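Local structure of microcompartments protein (Desulfitobacterium hafniense, 3NWG) at residues 94-108 and 134-147. The protein probably forms part of the protein shell of a bacterial microcompartment, each chain carrying two BMC domains in tandem. Residues are numbered along the deposited sequence; the frame is centred on the assembly and turned at random.
Sequences IKALGIIETFSIASL and GKSFVTLTGDVASV
Strands 96-102 and 136-142 run antiparallel at 159°, their axes 4.6 Å apart at closest, and paired backbone bonds join Gly-98 to Leu-140, Ile-100 to Val-138 and Thr-102 to Ser-136. On one face of the sheet lie Ile-99, Glu-101, Phe-137 and Thr-139. Ile-99 and Thr-139 run abreast in the same direction, with CG1 of the isoleucine 3.7 Å from CG2 of the threonine; beta-branched residues suit such extended backbone. The Glu-101 side chain, extended from a CG anti to the backbone N (chi1 180°), slants across that of Lys-135, OE2 lying 3.3 Å from Lys-135 CD but 4.2 Å from NZ, too far for a salt bridge. That oxygen instead accepts a hydrogen bond from Ile-13 N of a second subunit, while the lysine ammonium makes a weak one to Asn-11 O there. Lys-135 also runs alongside Phe-103, CE 4.0 Å from CE1 of the ring. A leucine in its place would probably deprive Glu-101 of this nearby positive charge and lose the weak bond to the second subunit. Helices cover the other face. Leu-108 lays CD1 3.5 Å from Phe-137 CA, with CD2 near the same residue's carbonyl and Ser-136 CB; the small serine is consistent with the close approach of helix 105-117. At the far end Val-147 sets CG1 3.8 Å from Gly-98 N, and a glycine, with no side chain, suits a place where the valine methyl lies against the backbone. Asp-143 N-caps helix 144-160, its OD2 accepting from Ser-146 N. Two central neighbouring strands, each leading into a helix packed on the same face, are characteristic of the BMC domain, whose four-stranded antiparallel sheet has strand order 2-3-1-4; here its other face meets the neighbouring subunit.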
ATOM      1  N   ILE A  94      20.110 -13.596   7.733  1.00 71.22           N
ATOM      2  CA  ILE A  94      21.055 -13.484   6.636  1.00 68.96           C
ATOM      3  C   ILE A  94      22.496 -13.386   7.151  1.00 67.24           C
ATOM      4  O   ILE A  94      22.810 -12.570   8.011  1.00 67.58           O
ATOM      5  CB  ILE A  94      20.658 -12.374   5.589  1.00 69.15           C
ATOM      6  CG1 ILE A  94      21.516 -11.128   5.698  1.00 68.39           C
ATOM      7  CG2 ILE A  94      19.157 -12.100   5.570  1.00 69.10           C
ATOM      8  CD1 ILE A  94      22.579 -11.109   4.641  1.00 68.99           C
ATOM      9  N   LYS A  95      23.353 -14.264   6.656  1.00 64.85           N
ATOM     10  CA  LYS A  95      24.736 -14.304   7.098  1.00 62.48           C
ATOM     11  C   LYS A  95      25.536 -13.663   5.995  1.00 60.33           C
ATOM     12  O   LYS A  95      25.480 -12.458   5.851  1.00 60.51           O
ATOM     13  CB  LYS A  95      25.184 -15.737   7.369  1.00 62.82           C
ATOM     14  CG  LYS A  95      24.224 -16.502   8.233  1.00 64.60           C
ATOM     15  CD  LYS A  95      24.863 -17.758   8.774  1.00 68.88           C
ATOM     16  CE  LYS A  95      23.832 -18.596   9.516  1.00 71.51           C
ATOM     17  NZ  LYS A  95      24.479 -19.641  10.360  1.00 73.82           N
ATOM     18  N   ALA A  96      26.254 -14.451   5.203  1.00 68.24           N
ATOM     19  CA  ALA A  96      26.855 -13.943   3.981  1.00 64.77           C
ATOM     20  C   ALA A  96      25.761 -13.804   2.909  1.00 62.75           C
ATOM     21  O   ALA A  96      24.842 -14.611   2.861  1.00 62.47           O
ATOM     22  CB  ALA A  96      27.959 -14.862   3.514  1.00 64.26           C
ATOM     23  N   LEU A  97      25.865 -12.786   2.059  1.00 60.42           N
ATOM     24  CA  LEU A  97      24.816 -12.479   1.100  1.00 58.33           C
ATOM     25  C   LEU A  97      25.285 -12.572  -0.349  1.00 56.59           C
ATOM     26  O   LEU A  97      26.170 -11.836  -0.781  1.00 56.01           O
ATOM     27  CB  LEU A  97      24.242 -11.092   1.380  1.00 58.81           C
ATOM     28  CG  LEU A  97      23.086 -10.596   0.507  1.00 58.74           C
ATOM     29  CD1 LEU A  97      21.765 -11.268   0.878  1.00 59.98           C
ATOM     30  CD2 LEU A  97      22.950  -9.099   0.643  1.00 59.73           C
ATOM     31  N   GLY A  98      24.671 -13.486  -1.089  1.00 55.12           N
ATOM     32  CA  GLY A  98      24.940 -13.651  -2.504  1.00 53.56           C
ATOM     33  C   GLY A  98      23.791 -13.142  -3.355  1.00 52.66           C
ATOM     34  O   GLY A  98      22.629 -13.259  -2.981  1.00 52.52           O
ATOM     35  N   ILE A  99      24.128 -12.550  -4.496  1.00 51.87           N
ATOM     36  CA  ILE A  99      23.136 -12.037  -5.434  1.00 51.21           C
ATOM     37  C   ILE A  99      23.562 -12.399  -6.850  1.00 50.88           C
ATOM     38  O   ILE A  99      24.709 -12.129  -7.239  1.00 51.56           O
ATOM     39  CB  ILE A  99      22.986 -10.494  -5.357  1.00 51.42           C
ATOM     40  CG1 ILE A  99      22.819 -10.016  -3.904  1.00 51.56           C
ATOM     41  CG2 ILE A  99      21.826 -10.038  -6.232  1.00 51.10           C
ATOM     42  CD1 ILE A  99      22.976  -8.469  -3.699  1.00 51.46           C
ATOM     43  N   ILE A 100      22.654 -13.013  -7.609  1.00 49.51           N
ATOM     44  CA  ILE A 100      22.873 -13.251  -9.036  1.00 48.65           C
ATOM     45  C   ILE A 100      21.837 -12.492  -9.847  1.00 48.65           C
ATOM     46  O   ILE A 100      20.651 -12.517  -9.521  1.00 48.02           O
ATOM     47  CB  ILE A 100      22.815 -14.747  -9.404  1.00 48.25           C
ATOM     48  CG1 ILE A 100      23.796 -15.541  -8.543  1.00 47.55           C
ATOM     49  CG2 ILE A 100      23.105 -14.946 -10.901  1.00 47.72           C
ATOM     50  CD1 ILE A 100      23.615 -17.034  -8.608  1.00 45.20           C
ATOM     51  N   GLU A 101      22.288 -11.840 -10.912  1.00 48.88           N
ATOM     52  CA  GLU A 101      21.425 -10.982 -11.701  1.00 49.66           C
ATOM     53  C   GLU A 101      21.641 -11.298 -13.180  1.00 50.26           C
ATOM     54  O   GLU A 101      22.768 -11.241 -13.668  1.00 50.93           O
ATOM     55  CB  GLU A 101      21.730  -9.523 -11.367  1.00 50.45           C
ATOM     56  CG  GLU A 101      20.935  -8.445 -12.095  1.00 52.81           C
ATOM     57  CD  GLU A 101      21.615  -7.061 -11.973  1.00 57.36           C
ATOM     58  OE1 GLU A 101      22.748  -6.991 -11.444  1.00 60.53           O
ATOM     59  OE2 GLU A 101      21.043  -6.038 -12.400  1.00 58.53           O
ATOM     60  N   THR A 102      20.553 -11.662 -13.870  1.00 50.38           N
ATOM     61  CA  THR A 102      20.591 -12.103 -15.272  1.00 50.80           C
ATOM     62  C   THR A 102      19.615 -11.293 -16.131  1.00 51.37           C
ATOM     63  O   THR A 102      18.664 -10.679 -15.611  1.00 50.81           O
ATOM     64  CB  THR A 102      20.247 -13.630 -15.464  1.00 50.27           C
ATOM     65  OG1 THR A 102      18.875 -13.859 -15.136  1.00 50.32           O
ATOM     66  CG2 THR A 102      21.113 -14.532 -14.620  1.00 49.18           C
ATOM     67  N   PHE A 103      19.860 -11.336 -17.446  1.00 51.97           N
ATOM     68  CA  PHE A 103      19.091 -10.612 -18.451  1.00 52.68           C
ATOM     69  C   PHE A 103      17.739 -11.257 -18.817  1.00 52.13           C
ATOM     70  O   PHE A 103      16.889 -10.612 -19.438  1.00 52.48           O
ATOM     71  CB  PHE A 103      19.944 -10.433 -19.724  1.00 54.51           C
ATOM     72  CG  PHE A 103      20.986  -9.338 -19.624  1.00 55.30           C
ATOM     73  CD1 PHE A 103      20.604  -7.996 -19.506  1.00 55.21           C
ATOM     74  CD2 PHE A 103      22.344  -9.648 -19.673  1.00 57.07           C
ATOM     75  CE1 PHE A 103      21.554  -6.980 -19.420  1.00 56.87           C
ATOM     76  CE2 PHE A 103      23.328  -8.626 -19.584  1.00 58.00           C
ATOM     77  CZ  PHE A 103      22.923  -7.290 -19.458  1.00 58.24           C
ATOM     78  N   SER A 104      17.545 -12.523 -18.438  1.00 51.14           N
ATOM     79  CA  SER A 104      16.316 -13.254 -18.770  1.00 49.78           C
ATOM     80  C   SER A 104      15.798 -14.041 -17.570  1.00 48.37           C
ATOM     81  O   SER A 104      16.581 -14.493 -16.726  1.00 47.32           O
ATOM     82  CB  SER A 104      16.566 -14.208 -19.935  1.00 50.40           C
ATOM     83  OG  SER A 104      16.935 -15.504 -19.475  1.00 49.30           O
ATOM     84  N   ILE A 105      14.480 -14.229 -17.521  1.00 47.59           N
ATOM     85  CA  ILE A 105      13.848 -14.962 -16.432  1.00 46.51           C
ATOM     86  C   ILE A 105      14.243 -16.440 -16.456  1.00 46.70           C
ATOM     87  O   ILE A 105      14.410 -17.068 -15.396  1.00 46.93           O
ATOM     88  CB  ILE A 105      12.314 -14.807 -16.476  1.00 46.46           C
ATOM     89  CG1 ILE A 105      11.918 -13.354 -16.175  1.00 46.15           C
ATOM     90  CG2 ILE A 105      11.631 -15.781 -15.508  1.00 45.57           C
ATOM     91  CD1 ILE A 105      10.474 -12.992 -16.496  1.00 45.34           C
ATOM     92  N   ALA A 106      14.405 -16.997 -17.655  1.00 46.82           N
ATOM     93  CA  ALA A 106      14.817 -18.390 -17.782  1.00 46.98           C
ATOM     94  C   ALA A 106      16.200 -18.607 -17.156  1.00 47.19           C
ATOM     95  O   ALA A 106      16.374 -19.466 -16.287  1.00 46.94           O
ATOM     96  CB  ALA A 106      14.806 -18.830 -19.239  1.00 47.77           C
ATOM     97  N   SER A 107      17.180 -17.820 -17.588  1.00 47.60           N
ATOM     98  CA  SER A 107      18.513 -17.921 -17.021  1.00 47.82           C
ATOM     99  C   SER A 107      18.478 -17.686 -15.517  1.00 46.79           C
ATOM    100  O   SER A 107      19.181 -18.364 -14.774  1.00 47.00           O
ATOM    101  CB  SER A 107      19.480 -16.970 -17.699  1.00 48.38           C
ATOM    102  OG  SER A 107      18.910 -15.684 -17.755  1.00 50.51           O
ATOM    103  N   LEU A 108      17.643 -16.771 -15.045  1.00 45.95           N
ATOM    104  CA  LEU A 108      17.542 -16.638 -13.597  1.00 45.59           C
ATOM    105  C   LEU A 108      17.046 -17.925 -12.921  1.00 45.41           C
ATOM    106  O   LEU A 108      17.632 -18.363 -11.931  1.00 45.77           O
ATOM    107  CB  LEU A 108      16.693 -15.450 -13.151  1.00 45.60           C
ATOM    108  CG  LEU A 108      16.971 -15.319 -11.648  1.00 46.21           C
ATOM    109  CD1 LEU A 108      18.243 -14.505 -11.389  1.00 46.71           C
ATOM    110  CD2 LEU A 108      15.790 -14.822 -10.863  1.00 45.38           C
ATOM    111  N   GLY A 134      14.203  -5.878 -17.763  1.00 88.79           N
ATOM    112  CA  GLY A 134      13.968  -7.312 -17.998  1.00 84.83           C
ATOM    113  C   GLY A 134      14.849  -8.145 -17.074  1.00 81.56           C
ATOM    114  O   GLY A 134      14.765  -9.390 -17.052  1.00 80.67           O
ATOM    115  N   LYS A 135      15.692  -7.434 -16.316  1.00 79.37           N
ATOM    116  CA  LYS A 135      16.663  -8.014 -15.385  1.00 75.89           C
ATOM    117  C   LYS A 135      15.966  -8.671 -14.205  1.00 72.59           C
ATOM    118  O   LYS A 135      15.061  -8.099 -13.599  1.00 72.70           O
ATOM    119  CB  LYS A 135      17.635  -6.940 -14.855  1.00 77.05           C
ATOM    120  CG  LYS A 135      18.685  -6.437 -15.851  1.00 78.77           C
ATOM    121  CD  LYS A 135      19.554  -5.362 -15.212  1.00 80.74           C
ATOM    122  CE  LYS A 135      20.585  -4.819 -16.190  1.00 83.52           C
ATOM    123  NZ  LYS A 135      21.221  -3.543 -15.723  1.00 85.30           N
ATOM    124  N   SER A 136      16.399  -9.878 -13.885  1.00 68.58           N
ATOM    125  CA  SER A 136      15.869 -10.584 -12.754  1.00 64.99           C
ATOM    126  C   SER A 136      17.039 -10.862 -11.819  1.00 63.03           C
ATOM    127  O   SER A 136      18.196 -10.815 -12.247  1.00 62.33           O
ATOM    128  CB  SER A 136      15.204 -11.887 -13.219  1.00 64.52           C
ATOM    129  OG  SER A 136      14.208 -11.642 -14.196  1.00 63.71           O
ATOM    130  N   PHE A 137      16.746 -11.128 -10.547  1.00 60.57           N
ATOM    131  CA  PHE A 137      17.791 -11.498  -9.614  1.00 58.76           C
ATOM    132  C   PHE A 137      17.373 -12.409  -8.467  1.00 56.90           C
ATOM    133  O   PHE A 137      16.205 -12.449  -8.083  1.00 56.36           O
ATOM    134  CB  PHE A 137      18.553 -10.268  -9.110  1.00 60.02           C
ATOM    135  CG  PHE A 137      17.773  -9.394  -8.187  1.00 62.37           C
ATOM    136  CD1 PHE A 137      17.127  -8.255  -8.674  1.00 64.36           C
ATOM    137  CD2 PHE A 137      17.712  -9.683  -6.814  1.00 63.81           C
ATOM    138  CE1 PHE A 137      16.411  -7.421  -7.808  1.00 67.01           C
ATOM    139  CE2 PHE A 137      16.999  -8.862  -5.939  1.00 66.10           C
ATOM    140  CZ  PHE A 137      16.349  -7.722  -6.432  1.00 67.41           C
ATOM    141  N   VAL A 138      18.352 -13.158  -7.956  1.00 55.15           N
ATOM    142  CA  VAL A 138      18.183 -14.012  -6.789  1.00 53.88           C
ATOM    143  C   VAL A 138      19.188 -13.618  -5.707  1.00 53.73           C
ATOM    144  O   VAL A 138      20.340 -13.301  -6.006  1.00 53.09           O
ATOM    145  CB  VAL A 138      18.270 -15.533  -7.147  1.00 53.62           C
ATOM    146  CG1 VAL A 138      19.610 -15.895  -7.745  1.00 52.93           C
ATOM    147  CG2 VAL A 138      17.970 -16.413  -5.934  1.00 53.50           C
ATOM    148  N   THR A 139      18.721 -13.590  -4.457  1.00 53.72           N
ATOM    149  CA  THR A 139      19.600 -13.420  -3.303  1.00 53.85           C
ATOM    150  C   THR A 139      19.539 -14.680  -2.444  1.00 54.36           C
ATOM    151  O   THR A 139      18.494 -15.343  -2.371  1.00 54.68           O
ATOM    152  CB  THR A 139      19.223 -12.211  -2.425  1.00 54.65           C
ATOM    153  OG1 THR A 139      17.895 -12.392  -1.916  1.00 55.38           O
ATOM    154  CG2 THR A 139      19.313 -10.894  -3.201  1.00 53.17           C
ATOM    155  N   LEU A 140      20.664 -15.006  -1.811  1.00 54.38           N
ATOM    156  CA  LEU A 140      20.759 -16.149  -0.921  1.00 54.98           C
ATOM    157  C   LEU A 140      21.748 -15.902   0.227  1.00 55.99           C
ATOM    158  O   LEU A 140      22.593 -15.022   0.136  1.00 55.92           O
ATOM    159  CB  LEU A 140      21.088 -17.429  -1.701  1.00 54.60           C
ATOM    160  CG  LEU A 140      22.171 -17.647  -2.784  1.00 53.85           C
ATOM    161  CD1 LEU A 140      22.308 -16.539  -3.812  1.00 52.10           C
ATOM    162  CD2 LEU A 140      23.510 -17.968  -2.178  1.00 54.97           C
ATOM    163  N   THR A 141      21.609 -16.654   1.317  1.00 57.14           N
ATOM    164  CA  THR A 141      22.573 -16.606   2.408  1.00 58.34           C
ATOM    165  C   THR A 141      23.037 -17.974   2.844  1.00 59.17           C
ATOM    166  O   THR A 141      22.471 -18.990   2.459  1.00 59.13           O
ATOM    167  CB  THR A 141      22.031 -15.908   3.664  1.00 59.51           C
ATOM    168  OG1 THR A 141      20.711 -16.390   3.945  1.00 61.18           O
ATOM    169  CG2 THR A 141      21.983 -14.449   3.449  1.00 59.50           C
ATOM    170  N   GLY A 142      24.073 -17.951   3.676  1.00 60.18           N
ATOM    171  CA  GLY A 142      24.721 -19.120   4.266  1.00 61.61           C
ATOM    172  C   GLY A 142      26.044 -18.619   4.831  1.00 62.06           C
ATOM    173  O   GLY A 142      26.282 -17.407   4.888  1.00 61.47           O
ATOM    174  N   ASP A 143      26.914 -19.528   5.257  1.00 63.21           N
ATOM    175  CA  ASP A 143      28.265 -19.121   5.626  1.00 63.50           C
ATOM    176  C   ASP A 143      28.987 -18.686   4.342  1.00 61.70           C
ATOM    177  O   ASP A 143      28.505 -18.929   3.238  1.00 60.68           O
ATOM    178  CB  ASP A 143      28.993 -20.252   6.354  1.00 65.43           C
ATOM    179  CG  ASP A 143      29.346 -21.407   5.434  1.00 67.82           C
ATOM    180  OD1 ASP A 143      28.733 -22.488   5.599  1.00 71.14           O
ATOM    181  OD2 ASP A 143      30.218 -21.226   4.537  1.00 69.14           O
ATOM    182  N   VAL A 144      30.135 -18.045   4.472  1.00 61.41           N
ATOM    183  CA  VAL A 144      30.764 -17.445   3.298  1.00 60.16           C
ATOM    184  C   VAL A 144      31.213 -18.451   2.237  1.00 60.20           C
ATOM    185  O   VAL A 144      31.002 -18.214   1.044  1.00 59.10           O
ATOM    186  CB  VAL A 144      31.922 -16.521   3.672  1.00 60.04           C
ATOM    187  CG1 VAL A 144      32.321 -15.657   2.477  1.00 58.82           C
ATOM    188  CG2 VAL A 144      31.514 -15.645   4.842  1.00 61.17           C
ATOM    189  N   ALA A 145      31.818 -19.566   2.655  1.00 60.93           N
ATOM    190  CA  ALA A 145      32.295 -20.561   1.685  1.00 61.08           C
ATOM    191  C   ALA A 145      31.134 -21.193   0.891  1.00 60.82           C
ATOM    192  O   ALA A 145      31.224 -21.342  -0.341  1.00 60.34           O
ATOM    193  CB  ALA A 145      33.146 -21.626   2.361  1.00 62.27           C
ATOM    194  N   SER A 146      30.053 -21.542   1.596  1.00 60.80           N
ATOM    195  CA  SER A 146      28.862 -22.121   0.970  1.00 60.64           C
ATOM    196  C   SER A 146      28.268 -21.188  -0.092  1.00 59.05           C
ATOM    197  O   SER A 146      27.967 -21.625  -1.207  1.00 58.52           O
ATOM    198  CB  SER A 146      27.802 -22.453   2.023  1.00 61.52           C
ATOM    199  OG  SER A 146      28.262 -23.429   2.944  1.00 63.60           O
ATOM    200  N   VAL A 147      28.121 -19.908   0.265  1.00 57.95           N
ATOM    201  CA  VAL A 147      27.559 -18.901  -0.628  1.00 56.55           C
ATOM    202  C   VAL A 147      28.461 -18.681  -1.824  1.00 56.64           C
ATOM    203  O   VAL A 147      27.979 -18.598  -2.949  1.00 56.65           O
ATOM    204  CB  VAL A 147      27.332 -17.565   0.090  1.00 56.02           C
ATOM    205  CG1 VAL A 147      27.059 -16.461  -0.907  1.00 54.38           C
ATOM    206  CG2 VAL A 147      26.182 -17.685   1.092  1.00 56.20           C
TER